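Local coordinates for protein phospholipase C-beta (PLC-beta) (Sepia officinalis, PDB 3QR0) that belongs to the multidomain phospholipase C-beta family, joining a PH domain, EF-hand-like regions, a calcium-bearing TIM-barrel-type core and a C2 domain in one chain, at residues A323-T328 with S620-K625; I587-G592 with C608-V613; K634-F639 with V711-L716. One frame throughout, in Å; residues are numbered along the deposited sequence.

Contact 1: residues A323-T328 with S620-K625; sequences ANMKLT and SGYLLK
The methyl CE of Met325 comes obliquely to the ring of Tyr622, while at the ring's edge, in its plane, lies the carbonyl oxygen of Ser620. Tyr622 belongs to strand 622-624, which pairs antiparallel with strand 332-334; the loop 323-328 leads into that partner strand, so the contact ties together parts of the X and Y regions, which belong to the TIM-barrel class of folds. CE meets the root of the aromatic side chain, 3.5 Å from Tyr622 CB, and the two side chains cross at about a right angle. The chain of Met325 is bent at chi2 (-54°) and chi3 (-65°), which brings CE to the tyrosine. The far end of Tyr622 is held elsewhere, its OH being hydrogen-bonded to Pro411 O.

Two residues along the strand, Leu624 again directs its CB toward the loop, whereas Leu623 between them points away. The methyl CD1 of Leu624 sits 3.7 Å from Leu327 CD1, beside the backbone oxygen of Asn324, and Arg630 of helix 627-630 touches Leu327 and Leu624. The loop is bent by an Asx turn: Lys326 N donates to Asn324 OD1 over 2.9 Å, from 44° above the carbonyl plane.

Contact 2: residues I587-G592 with C608-V613; sequences IYWNAG and CVNLGV
The backbone oxygen of Trp589, whose indole reaches across to Asn610 and Val613, is gripped by two donors: Gly592 N, 3.0 Å from Trp589 O, and the hydroxyl of Tyr333. The first bond belongs to a Schellman motif that ends the helix, with Gly592 as the C-prime residue at a positive phi. Both segments lie in the Y region of the TIM-barrel-type core, and the single indole spans the gap between this short helix and helix 605-613.

Asn610 and Val613, one turn apart on the latter helix, receive the six-membered end of the indole. Asn610 OD1 lies at the ring edge, near its plane, 3.6 Å from Trp589 CZ2 and 3.7 Å from Trp589 CH2; the ring and amide planes are only 23° apart. With CG anti to the backbone N (chi1 -172°), the amide extends toward the indole, and its other end is fixed by a hydrogen bond from Asn610 ND2 to Asn335 OD1. Val613 CG2 approaches obliquely, 3.9 Å from Trp589 CH2. The indole also meets the ring of Tyr333, with planes at about 45°, and rests against Val596 of strand 595-596.

No hydrogen bond joins 587-592 to 608-613. The oxygen faces aromatic C-H groups, a weakly polar approach that is probably mildly attractive, while the valine adds dispersion; the bond to Asn335 is consistent with the amide turning its oxygen, not its nitrogen, to the indole.

Contact 3: residues K634-F639 with V711-L716; sequences KRFDPF and VVLPDL
Phe636 presents its ring to Leu713 and Leu716, touching one leucine methyl on each side of CZ. Its CE1 is 4.5 Å from Leu713 CD2 and its CE2 is 4.4 Å from Leu716 CD1; both methyls approach obliquely. The segments are a loop following helix 627-630 and the turn between strands 706-711 and 718-725 of the C2 domain, so the contact joins that beta-sandwich domain to the chain leading into it.

The three side chains adopt quite different conformations. In Phe636 the ring stands anti to the backbone N (chi1 172°), which swings it out of the extended loop toward the turn. Leu716 takes an ordinary staggered form with an extended arm, whereas Leu713 has a chi1 of -136°, well off any staggered position. The two leucines are linked by the 3-10 turn, in which Leu716 N donates to Leu713 O at 3.2 Å, and Asp681 binds the backbone N atoms of Val712 and Leu713 through its two carboxylate oxygens. One face of the Phe636 ring carries Pro638 N, 3.9 Å above the plane and offset toward the rim. Just beyond, Asp637 OD1 accepts from Phe639 N (2.9 Å) in an Asx turn; the N-H meets OD1 from above the carboxylate plane. Phe628 of helix 627-630 stacks edge-to-face with Phe636 and also touches both leucines.

With no polar bond across it and methyls at relaxed distances, the contact rests on dispersion and burial of apolar surface, both leucines of the turn directing their CB atoms toward the segment that carries Phe636.

Overall arrangement
Contact 2 lies closest to the centre of the chain, about 12 Å between centres, and contact 3, though also buried, sits about 25 Å out, at the C2 domain. Contact 1 is only partly buried. Along the chain contact 2 is nested within the loop closed by contact 1, and helix 605-613 is followed by strand 622-624; Lys625 NZ reaches Gly592 O, a probable hydrogen bond. Contact 3 follows in series, yet meets contact 2 in space, where Asn590 packs on Phe636, Pro638 and Leu716. Contacts 1 and 3 do not touch. Chemically, contacts 1 and 3 join apolar groups, whereas contact 2 adds an amide oxygen at an aromatic edge.

Contact 1: residues A323-T328 with S620-K625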
ATOM      1  N   ALA A 323       2.080  13.087 -10.408  1.00 26.83           N
ATOM      2  CA  ALA A 323       2.540  14.248  -9.649  1.00 26.45           C
ATOM      3  C   ALA A 323       3.751  14.892 -10.315  1.00 26.18           C
ATOM      4  O   ALA A 323       4.503  14.237 -11.041  1.00 26.11           O
ATOM      5  CB  ALA A 323       2.872  13.860  -8.213  1.00 25.80           C
ATOM      6  N   ASN A 324       3.915  16.185 -10.069  1.00 25.93           N
ATOM      7  CA  ASN A 324       5.103  16.912 -10.486  1.00 26.13           C
ATOM      8  C   ASN A 324       6.297  16.400  -9.690  1.00 25.57           C
ATOM      9  O   ASN A 324       6.391  16.639  -8.481  1.00 25.20           O
ATOM     10  CB  ASN A 324       4.889  18.412 -10.251  1.00 26.52           C
ATOM     11  CG  ASN A 324       6.119  19.251 -10.559  1.00 27.46           C
ATOM     12  OD1 ASN A 324       7.090  18.779 -11.142  1.00 26.21           O
ATOM     13  ND2 ASN A 324       6.067  20.519 -10.169  1.00 29.43           N
ATOM     14  N   MET A 325       7.197  15.693 -10.373  1.00 25.21           N
ATOM     15  CA  MET A 325       8.385  15.111  -9.748  1.00 25.05           C
ATOM     16  C   MET A 325       9.631  15.976  -9.937  1.00 25.27           C
ATOM     17  O   MET A 325      10.752  15.521  -9.692  1.00 25.28           O
ATOM     18  CB  MET A 325       8.646  13.713 -10.326  1.00 24.91           C
ATOM     19  CG  MET A 325       7.479  12.737 -10.164  1.00 24.87           C
ATOM     20  SD  MET A 325       6.917  12.599  -8.451  1.00 25.62           S
ATOM     21  CE  MET A 325       8.347  11.859  -7.671  1.00 24.03           C
ATOM     22  N   LYS A 326       9.439  17.221 -10.362  1.00 25.68           N
ATOM     23  CA  LYS A 326      10.554  18.104 -10.696  1.00 26.21           C
ATOM     24  C   LYS A 326      10.687  19.296  -9.741  1.00 26.06           C
ATOM     25  O   LYS A 326      11.095  20.382 -10.142  1.00 26.04           O
ATOM     26  CB  LYS A 326      10.416  18.571 -12.148  1.00 27.12           C
ATOM     27  CG  LYS A 326      10.365  17.421 -13.152  1.00 28.04           C
ATOM     28  CD  LYS A 326      10.150  17.924 -14.573  1.00 30.58           C
ATOM     29  CE  LYS A 326      10.073  16.767 -15.559  1.00 31.76           C
ATOM     30  NZ  LYS A 326      10.274  17.218 -16.969  1.00 33.37           N
ATOM     31  N   LEU A 327      10.360  19.079  -8.468  1.00 25.37           N
ATOM     32  CA  LEU A 327      10.649  20.054  -7.420  1.00 25.28           C
ATOM     33  C   LEU A 327      11.740  19.503  -6.504  1.00 24.88           C
ATOM     34  O   LEU A 327      12.077  18.321  -6.572  1.00 23.82           O
ATOM     35  CB  LEU A 327       9.381  20.376  -6.626  1.00 25.35           C
ATOM     36  CG  LEU A 327       8.254  21.001  -7.467  1.00 26.50           C
ATOM     37  CD1 LEU A 327       6.993  21.174  -6.643  1.00 28.41           C
ATOM     38  CD2 LEU A 327       8.698  22.334  -8.072  1.00 27.48           C
ATOM     39  N   THR A 328      12.299  20.367  -5.661  1.00 24.87           N
ATOM     40  CA  THR A 328      13.318  19.961  -4.698  1.00 25.10           C
ATOM     41  C   THR A 328      12.867  18.755  -3.851  1.00 23.97           C
ATOM     42  O   THR A 328      11.691  18.646  -3.516  1.00 23.28           O
ATOM     43  CB  THR A 328      13.687  21.133  -3.765  1.00 25.37           C
ATOM     44  OG1 THR A 328      14.611  20.683  -2.769  1.00 26.23           O
ATOM     45  CG2 THR A 328      12.439  21.699  -3.069  1.00 25.91           C
ATOM     46  N   SER A 620       5.228   5.063  -6.280  1.00 22.33           N
ATOM     47  CA  SER A 620       6.609   5.519  -6.468  1.00 21.91           C
ATOM     48  C   SER A 620       7.363   5.712  -5.153  1.00 21.34           C
ATOM     49  O   SER A 620       8.591   5.794  -5.145  1.00 21.09           O
ATOM     50  CB  SER A 620       6.611   6.843  -7.220  1.00 21.90           C
ATOM     51  OG  SER A 620       5.953   7.846  -6.459  1.00 22.36           O
ATOM     52  N   GLY A 621       6.620   5.822  -4.053  1.00 20.81           N
ATOM     53  CA  GLY A 621       7.200   6.137  -2.754  1.00 20.59           C
ATOM     54  C   GLY A 621       7.399   7.628  -2.528  1.00 20.52           C
ATOM     55  O   GLY A 621       7.993   8.019  -1.526  1.00 20.42           O
ATOM     56  N   TYR A 622       6.904   8.453  -3.454  1.00 20.36           N
ATOM     57  CA  TYR A 622       6.971   9.913  -3.347  1.00 20.37           C
ATOM     58  C   TYR A 622       5.589  10.535  -3.490  1.00 20.40           C
ATOM     59  O   TYR A 622       4.872  10.234  -4.439  1.00 20.73           O
ATOM     60  CB  TYR A 622       7.886  10.485  -4.433  1.00 20.69           C
ATOM     61  CG  TYR A 622       9.342  10.289  -4.134  1.00 20.95           C
ATOM     62  CD1 TYR A 622       9.959   9.060  -4.351  1.00 20.97           C
ATOM     63  CD2 TYR A 622      10.108  11.331  -3.618  1.00 21.21           C
ATOM     64  CE1 TYR A 622      11.306   8.880  -4.059  1.00 20.60           C
ATOM     65  CE2 TYR A 622      11.435  11.161  -3.323  1.00 20.96           C
ATOM     66  CZ  TYR A 622      12.034   9.936  -3.545  1.00 21.40           C
ATOM     67  OH  TYR A 622      13.360   9.776  -3.244  1.00 21.09           O
ATOM     68  N   LEU A 623       5.229  11.408  -2.549  1.00 20.20           N
ATOM     69  CA  LEU A 623       4.004  12.195  -2.629  1.00 20.41           C
ATOM     70  C   LEU A 623       4.373  13.667  -2.474  1.00 20.89           C
ATOM     71  O   LEU A 623       5.098  14.035  -1.546  1.00 20.81           O
ATOM     72  CB  LEU A 623       3.028  11.798  -1.525  1.00 20.20           C
ATOM     73  CG  LEU A 623       2.475  10.374  -1.572  1.00 20.25           C
ATOM     74  CD1 LEU A 623       1.779  10.015  -0.256  1.00 20.33           C
ATOM     75  CD2 LEU A 623       1.530  10.218  -2.747  1.00 21.18           C
ATOM     76  N   LEU A 624       3.878  14.501  -3.381  1.00 21.18           N
ATOM     77  CA  LEU A 624       4.153  15.931  -3.334  1.00 21.97           C
ATOM     78  C   LEU A 624       3.391  16.557  -2.171  1.00 22.20           C
ATOM     79  O   LEU A 624       2.184  16.347  -2.041  1.00 22.71           O
ATOM     80  CB  LEU A 624       3.738  16.591  -4.656  1.00 22.37           C
ATOM     81  CG  LEU A 624       4.083  18.073  -4.827  1.00 23.04           C
ATOM     82  CD1 LEU A 624       5.595  18.253  -4.783  1.00 23.22           C
ATOM     83  CD2 LEU A 624       3.504  18.626  -6.130  1.00 23.83           C
ATOM     84  N   LYS A 625       4.083  17.318  -1.327  1.00 22.58           N
ATOM     85  CA  LYS A 625       3.421  18.026  -0.230  1.00 23.07           C
ATOM     86  C   LYS A 625       2.430  19.079  -0.765  1.00 23.66           C
ATOM     87  O   LYS A 625       2.608  19.615  -1.861  1.00 23.38           O
ATOM     88  CB  LYS A 625       4.450  18.686   0.703  1.00 23.45           C
ATOM     89  CG  LYS A 625       5.311  17.684   1.485  1.00 23.74           C
ATOM     90  CD  LYS A 625       6.051  18.332   2.661  1.00 25.16           C
ATOM     91  CE  LYS A 625       7.418  18.819   2.274  1.00 25.55           C
ATOM     92  NZ  LYS A 625       8.077  19.625   3.341  1.00 24.19           N
TER

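Contact 2: residues I587-G592 with C608-V613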
ATOM      1  N   ILE A 587       1.441  12.830  12.362  1.00 21.57           N
ATOM      2  CA  ILE A 587       1.978  13.727  13.393  1.00 22.06           C
ATOM      3  C   ILE A 587       3.128  14.562  12.825  1.00 22.18           C
ATOM      4  O   ILE A 587       3.210  15.768  13.063  1.00 22.51           O
ATOM      5  CB  ILE A 587       2.487  12.955  14.641  1.00 22.24           C
ATOM      6  CG1 ILE A 587       1.317  12.315  15.397  1.00 23.06           C
ATOM      7  CG2 ILE A 587       3.245  13.904  15.587  1.00 22.10           C
ATOM      8  CD1 ILE A 587       1.747  11.282  16.437  1.00 23.92           C
ATOM      9  N   TYR A 588       4.006  13.908  12.064  1.00 21.72           N
ATOM     10  CA  TYR A 588       5.206  14.542  11.536  1.00 21.44           C
ATOM     11  C   TYR A 588       5.030  15.051  10.104  1.00 21.27           C
ATOM     12  O   TYR A 588       5.617  16.072   9.739  1.00 21.24           O
ATOM     13  CB  TYR A 588       6.398  13.587  11.690  1.00 21.45           C
ATOM     14  CG  TYR A 588       6.562  13.196  13.145  1.00 21.51           C
ATOM     15  CD1 TYR A 588       7.113  14.085  14.058  1.00 22.14           C
ATOM     16  CD2 TYR A 588       6.087  11.979  13.621  1.00 21.36           C
ATOM     17  CE1 TYR A 588       7.229  13.760  15.397  1.00 22.67           C
ATOM     18  CE2 TYR A 588       6.198  11.646  14.961  1.00 21.90           C
ATOM     19  CZ  TYR A 588       6.772  12.544  15.840  1.00 22.14           C
ATOM     20  OH  TYR A 588       6.888  12.230  17.170  1.00 23.52           O
ATOM     21  N   TRP A 589       4.212  14.369   9.302  1.00 20.89           N
ATOM     22  CA  TRP A 589       3.862  14.885   7.972  1.00 21.15           C
ATOM     23  C   TRP A 589       3.158  16.242   8.062  1.00 21.62           C
ATOM     24  O   TRP A 589       3.275  17.062   7.143  1.00 21.86           O
ATOM     25  CB  TRP A 589       2.961  13.918   7.199  1.00 20.80           C
ATOM     26  CG  TRP A 589       3.622  12.667   6.749  1.00 20.32           C
ATOM     27  CD1 TRP A 589       4.944  12.485   6.450  1.00 20.78           C
ATOM     28  CD2 TRP A 589       2.981  11.417   6.499  1.00 21.48           C
ATOM     29  NE1 TRP A 589       5.168  11.189   6.049  1.00 20.09           N
ATOM     30  CE2 TRP A 589       3.979  10.512   6.067  1.00 20.73           C
ATOM     31  CE3 TRP A 589       1.662  10.969   6.600  1.00 21.59           C
ATOM     32  CZ2 TRP A 589       3.696   9.195   5.741  1.00 21.32           C
ATOM     33  CZ3 TRP A 589       1.383   9.654   6.273  1.00 21.88           C
ATOM     34  CH2 TRP A 589       2.394   8.786   5.847  1.00 21.87           C
ATOM     35  N   ASN A 590       2.436  16.469   9.163  1.00 21.81           N
ATOM     36  CA  ASN A 590       1.770  17.757   9.409  1.00 22.41           C
ATOM     37  C   ASN A 590       2.753  18.924   9.553  1.00 22.65           C
ATOM     38  O   ASN A 590       2.386  20.065   9.300  1.00 23.27           O
ATOM     39  CB  ASN A 590       0.893  17.697  10.670  1.00 22.49           C
ATOM     40  CG  ASN A 590      -0.312  16.780  10.519  1.00 22.86           C
ATOM     41  OD1 ASN A 590      -0.811  16.546   9.412  1.00 23.69           O
ATOM     42  ND2 ASN A 590      -0.790  16.253  11.646  1.00 22.59           N
ATOM     43  N   ALA A 591       3.984  18.633   9.972  1.00 22.67           N
ATOM     44  CA  ALA A 591       5.048  19.639  10.068  1.00 23.07           C
ATOM     45  C   ALA A 591       5.943  19.665   8.817  1.00 23.11           C
ATOM     46  O   ALA A 591       6.958  20.369   8.785  1.00 23.44           O
ATOM     47  CB  ALA A 591       5.893  19.387  11.305  1.00 23.38           C
ATOM     48  N   GLY A 592       5.564  18.899   7.793  1.00 22.26           N
ATOM     49  CA  GLY A 592       6.301  18.861   6.531  1.00 21.98           C
ATOM     50  C   GLY A 592       7.527  17.963   6.525  1.00 21.69           C
ATOM     51  O   GLY A 592       8.326  18.047   5.591  1.00 21.31           O
ATOM     52  N   CYS A 608      -0.609   0.489   8.334  1.00 22.22           N
ATOM     53  CA  CYS A 608      -1.811   0.415   7.500  1.00 22.86           C
ATOM     54  C   CYS A 608      -2.056   1.719   6.734  1.00 22.30           C
ATOM     55  O   CYS A 608      -2.325   1.693   5.534  1.00 22.34           O
ATOM     56  CB  CYS A 608      -3.035   0.067   8.351  1.00 23.28           C
ATOM     57  SG  CYS A 608      -3.001  -1.606   9.023  1.00 27.63           S
ATOM     58  N   VAL A 609      -1.930   2.849   7.426  1.00 21.88           N
ATOM     59  CA  VAL A 609      -2.116   4.171   6.820  1.00 21.51           C
ATOM     60  C   VAL A 609      -0.984   4.509   5.847  1.00 21.11           C
ATOM     61  O   VAL A 609      -1.227   5.019   4.751  1.00 20.59           O
ATOM     62  CB  VAL A 609      -2.213   5.277   7.902  1.00 22.02           C
ATOM     63  CG1 VAL A 609      -2.192   6.654   7.281  1.00 21.55           C
ATOM     64  CG2 VAL A 609      -3.478   5.089   8.738  1.00 22.46           C
ATOM     65  N   ASN A 610       0.245   4.211   6.249  1.00 20.57           N
ATOM     66  CA  ASN A 610       1.414   4.484   5.423  1.00 20.38           C
ATOM     67  C   ASN A 610       1.328   3.793   4.065  1.00 20.24           C
ATOM     68  O   ASN A 610       1.484   4.433   3.024  1.00 20.22           O
ATOM     69  CB  ASN A 610       2.685   4.046   6.148  1.00 20.39           C
ATOM     70  CG  ASN A 610       3.945   4.480   5.427  1.00 20.60           C
ATOM     71  OD1 ASN A 610       4.287   5.664   5.405  1.00 20.23           O
ATOM     72  ND2 ASN A 610       4.645   3.521   4.832  1.00 19.31           N
ATOM     73  N   LEU A 611       1.057   2.493   4.076  1.00 20.09           N
ATOM     74  CA  LEU A 611       0.961   1.732   2.834  1.00 20.65           C
ATOM     75  C   LEU A 611      -0.233   2.191   1.997  1.00 20.83           C
ATOM     76  O   LEU A 611      -0.143   2.253   0.770  1.00 20.86           O
ATOM     77  CB  LEU A 611       0.885   0.234   3.119  1.00 20.59           C
ATOM     78  CG  LEU A 611       2.137  -0.323   3.807  1.00 21.61           C
ATOM     79  CD1 LEU A 611       1.932  -1.785   4.175  1.00 22.17           C
ATOM     80  CD2 LEU A 611       3.355  -0.147   2.931  1.00 22.25           C
ATOM     81  N   GLY A 612      -1.326   2.549   2.667  1.00 20.85           N
ATOM     82  CA  GLY A 612      -2.492   3.117   2.006  1.00 21.08           C
ATOM     83  C   GLY A 612      -2.233   4.388   1.214  1.00 21.48           C
ATOM     84  O   GLY A 612      -2.665   4.497   0.060  1.00 21.92           O
ATOM     85  N   VAL A 613      -1.530   5.347   1.811  1.00 21.43           N
ATOM     86  CA  VAL A 613      -1.313   6.636   1.153  1.00 21.68           C
ATOM     87  C   VAL A 613      -0.253   6.561   0.059  1.00 21.54           C
ATOM     88  O   VAL A 613      -0.389   7.214  -0.978  1.00 21.11           O
ATOM     89  CB  VAL A 613      -0.980   7.790   2.149  1.00 22.07           C
ATOM     90  CG1 VAL A 613      -2.074   7.905   3.231  1.00 21.67           C
ATOM     91  CG2 VAL A 613       0.378   7.614   2.780  1.00 22.06           C
TER

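Contact 3: residues K634-F639 with V711-L716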
ATOM      1  N   LYS A 634       4.668  31.765   3.445  1.00 36.79           N
ATOM      2  CA  LYS A 634       3.527  31.436   4.308  1.00 36.40           C
ATOM      3  C   LYS A 634       3.979  30.823   5.637  1.00 35.47           C
ATOM      4  O   LYS A 634       4.869  29.971   5.664  1.00 35.30           O
ATOM      5  CB  LYS A 634       2.571  30.475   3.590  1.00 36.06           C
ATOM      6  CG  LYS A 634       1.125  30.556   4.085  1.00 37.24           C
ATOM      7  CD  LYS A 634       0.255  29.460   3.485  1.00 37.88           C
ATOM      8  CE  LYS A 634      -1.225  29.844   3.477  1.00 38.91           C
ATOM      9  NZ  LYS A 634      -1.723  30.286   4.811  1.00 39.75           N
ATOM     10  N   ARG A 635       3.370  31.275   6.730  1.00 34.78           N
ATOM     11  CA  ARG A 635       3.566  30.676   8.047  1.00 34.12           C
ATOM     12  C   ARG A 635       2.375  29.777   8.340  1.00 33.27           C
ATOM     13  O   ARG A 635       1.232  30.178   8.118  1.00 33.10           O
ATOM     14  CB  ARG A 635       3.685  31.749   9.132  1.00 34.75           C
ATOM     15  CG  ARG A 635       4.943  32.596   9.039  1.00 35.04           C
ATOM     16  CD  ARG A 635       6.175  31.840   9.527  1.00 34.11           C
ATOM     17  NE  ARG A 635       6.342  31.910  10.977  1.00 33.54           N
ATOM     18  CZ  ARG A 635       7.353  31.364  11.650  1.00 33.63           C
ATOM     19  NH1 ARG A 635       8.302  30.685  11.018  1.00 33.13           N
ATOM     20  NH2 ARG A 635       7.413  31.491  12.970  1.00 34.23           N
ATOM     21  N   PHE A 636       2.649  28.567   8.826  1.00 32.15           N
ATOM     22  CA  PHE A 636       1.602  27.582   9.105  1.00 31.26           C
ATOM     23  C   PHE A 636       1.844  26.872  10.439  1.00 30.82           C
ATOM     24  O   PHE A 636       2.891  26.261  10.642  1.00 30.16           O
ATOM     25  CB  PHE A 636       1.528  26.554   7.978  1.00 30.38           C
ATOM     26  CG  PHE A 636       0.607  25.401   8.270  1.00 29.88           C
ATOM     27  CD1 PHE A 636      -0.745  25.620   8.488  1.00 29.75           C
ATOM     28  CD2 PHE A 636       1.092  24.101   8.337  1.00 28.84           C
ATOM     29  CE1 PHE A 636      -1.605  24.563   8.759  1.00 29.12           C
ATOM     30  CE2 PHE A 636       0.240  23.037   8.609  1.00 28.88           C
ATOM     31  CZ  PHE A 636      -1.116  23.274   8.822  1.00 29.07           C
ATOM     32  N   ASP A 637       0.867  26.975  11.339  1.00 30.62           N
ATOM     33  CA  ASP A 637       0.893  26.278  12.617  1.00 30.31           C
ATOM     34  C   ASP A 637       0.014  25.027  12.490  1.00 29.51           C
ATOM     35  O   ASP A 637      -1.211  25.139  12.413  1.00 29.13           O
ATOM     36  CB  ASP A 637       0.383  27.205  13.730  1.00 31.12           C
ATOM     37  CG  ASP A 637       0.394  26.551  15.104  1.00 31.56           C
ATOM     38  OD1 ASP A 637       0.783  25.369  15.223  1.00 31.05           O
ATOM     39  OD2 ASP A 637       0.012  27.236  16.079  1.00 33.40           O
ATOM     40  N   PRO A 638       0.634  23.831  12.445  1.00 28.82           N
ATOM     41  CA  PRO A 638      -0.146  22.599  12.334  1.00 28.37           C
ATOM     42  C   PRO A 638      -1.039  22.287  13.536  1.00 28.58           C
ATOM     43  O   PRO A 638      -1.858  21.382  13.451  1.00 28.17           O
ATOM     44  CB  PRO A 638       0.924  21.512  12.169  1.00 27.91           C
ATOM     45  CG  PRO A 638       2.162  22.105  12.681  1.00 28.29           C
ATOM     46  CD  PRO A 638       2.080  23.554  12.362  1.00 28.68           C
ATOM     47  N   PHE A 639      -0.888  23.027  14.634  1.00 29.34           N
ATOM     48  CA  PHE A 639      -1.790  22.896  15.778  1.00 29.85           C
ATOM     49  C   PHE A 639      -2.990  23.843  15.713  1.00 30.74           C
ATOM     50  O   PHE A 639      -3.762  23.925  16.668  1.00 31.10           O
ATOM     51  CB  PHE A 639      -1.024  23.109  17.083  1.00 30.06           C
ATOM     52  CG  PHE A 639      -0.006  22.053  17.349  1.00 29.38           C
ATOM     53  CD1 PHE A 639      -0.392  20.818  17.862  1.00 29.02           C
ATOM     54  CD2 PHE A 639       1.334  22.274  17.074  1.00 28.60           C
ATOM     55  CE1 PHE A 639       0.539  19.837  18.107  1.00 28.15           C
ATOM     56  CE2 PHE A 639       2.272  21.295  17.313  1.00 28.20           C
ATOM     57  CZ  PHE A 639       1.876  20.072  17.832  1.00 28.31           C
ATOM     58  N   VAL A 711     -13.428  19.724   8.537  1.00 28.94           N
ATOM     59  CA  VAL A 711     -12.058  19.295   8.296  1.00 27.80           C
ATOM     60  C   VAL A 711     -11.249  20.523   7.889  1.00 27.80           C
ATOM     61  O   VAL A 711     -11.374  21.013   6.764  1.00 27.32           O
ATOM     62  CB  VAL A 711     -11.989  18.226   7.192  1.00 27.47           C
ATOM     63  CG1 VAL A 711     -10.555  17.721   7.033  1.00 25.89           C
ATOM     64  CG2 VAL A 711     -12.947  17.078   7.509  1.00 26.84           C
ATOM     65  N   VAL A 712     -10.430  21.020   8.816  1.00 27.73           N
ATOM     66  CA  VAL A 712      -9.633  22.225   8.590  1.00 27.99           C
ATOM     67  C   VAL A 712      -8.669  22.119   7.404  1.00 27.72           C
ATOM     68  O   VAL A 712      -8.579  23.048   6.603  1.00 28.39           O
ATOM     69  CB  VAL A 712      -8.841  22.620   9.857  1.00 28.26           C
ATOM     70  CG1 VAL A 712      -7.739  23.623   9.514  1.00 28.15           C
ATOM     71  CG2 VAL A 712      -9.786  23.189  10.913  1.00 28.80           C
ATOM     72  N   LEU A 713      -7.959  20.997   7.291  1.00 27.11           N
ATOM     73  CA  LEU A 713      -6.955  20.816   6.233  1.00 26.73           C
ATOM     74  C   LEU A 713      -7.145  19.483   5.507  1.00 25.85           C
ATOM     75  O   LEU A 713      -6.444  18.505   5.781  1.00 25.41           O
ATOM     76  CB  LEU A 713      -5.537  20.926   6.816  1.00 26.81           C
ATOM     77  CG  LEU A 713      -4.541  21.752   5.996  1.00 27.32           C
ATOM     78  CD1 LEU A 713      -4.448  21.262   4.564  1.00 26.61           C
ATOM     79  CD2 LEU A 713      -4.911  23.228   6.039  1.00 28.37           C
ATOM     80  N   PRO A 714      -8.100  19.439   4.567  1.00 25.69           N
ATOM     81  CA  PRO A 714      -8.400  18.196   3.857  1.00 25.33           C
ATOM     82  C   PRO A 714      -7.197  17.524   3.174  1.00 24.83           C
ATOM     83  O   PRO A 714      -7.080  16.304   3.223  1.00 23.95           O
ATOM     84  CB  PRO A 714      -9.433  18.636   2.817  1.00 25.45           C
ATOM     85  CG  PRO A 714     -10.116  19.790   3.446  1.00 25.88           C
ATOM     86  CD  PRO A 714      -9.036  20.515   4.196  1.00 26.11           C
ATOM     87  N   ASP A 715      -6.309  18.303   2.562  1.00 25.06           N
ATOM     88  CA  ASP A 715      -5.204  17.711   1.794  1.00 24.98           C
ATOM     89  C   ASP A 715      -4.128  17.040   2.653  1.00 24.04           C
ATOM     90  O   ASP A 715      -3.298  16.312   2.118  1.00 23.86           O
ATOM     91  CB  ASP A 715      -4.571  18.739   0.847  1.00 25.76           C
ATOM     92  CG  ASP A 715      -5.474  19.077  -0.345  1.00 28.73           C
ATOM     93  OD1 ASP A 715      -6.453  18.328  -0.607  1.00 31.64           O
ATOM     94  OD2 ASP A 715      -5.201  20.099  -1.015  1.00 31.20           O
ATOM     95  N   LEU A 716      -4.146  17.267   3.966  1.00 23.63           N
ATOM     96  CA  LEU A 716      -3.276  16.532   4.894  1.00 23.19           C
ATOM     97  C   LEU A 716      -3.977  15.321   5.538  1.00 22.99           C
ATOM     98  O   LEU A 716      -3.367  14.596   6.328  1.00 22.89           O
ATOM     99  CB  LEU A 716      -2.757  17.465   5.998  1.00 23.48           C
ATOM    100  CG  LEU A 716      -1.688  18.494   5.605  1.00 23.38           C
ATOM    101  CD1 LEU A 716      -1.373  19.386   6.794  1.00 23.40           C
ATOM    102  CD2 LEU A 716      -0.413  17.821   5.099  1.00 23.73           C
TER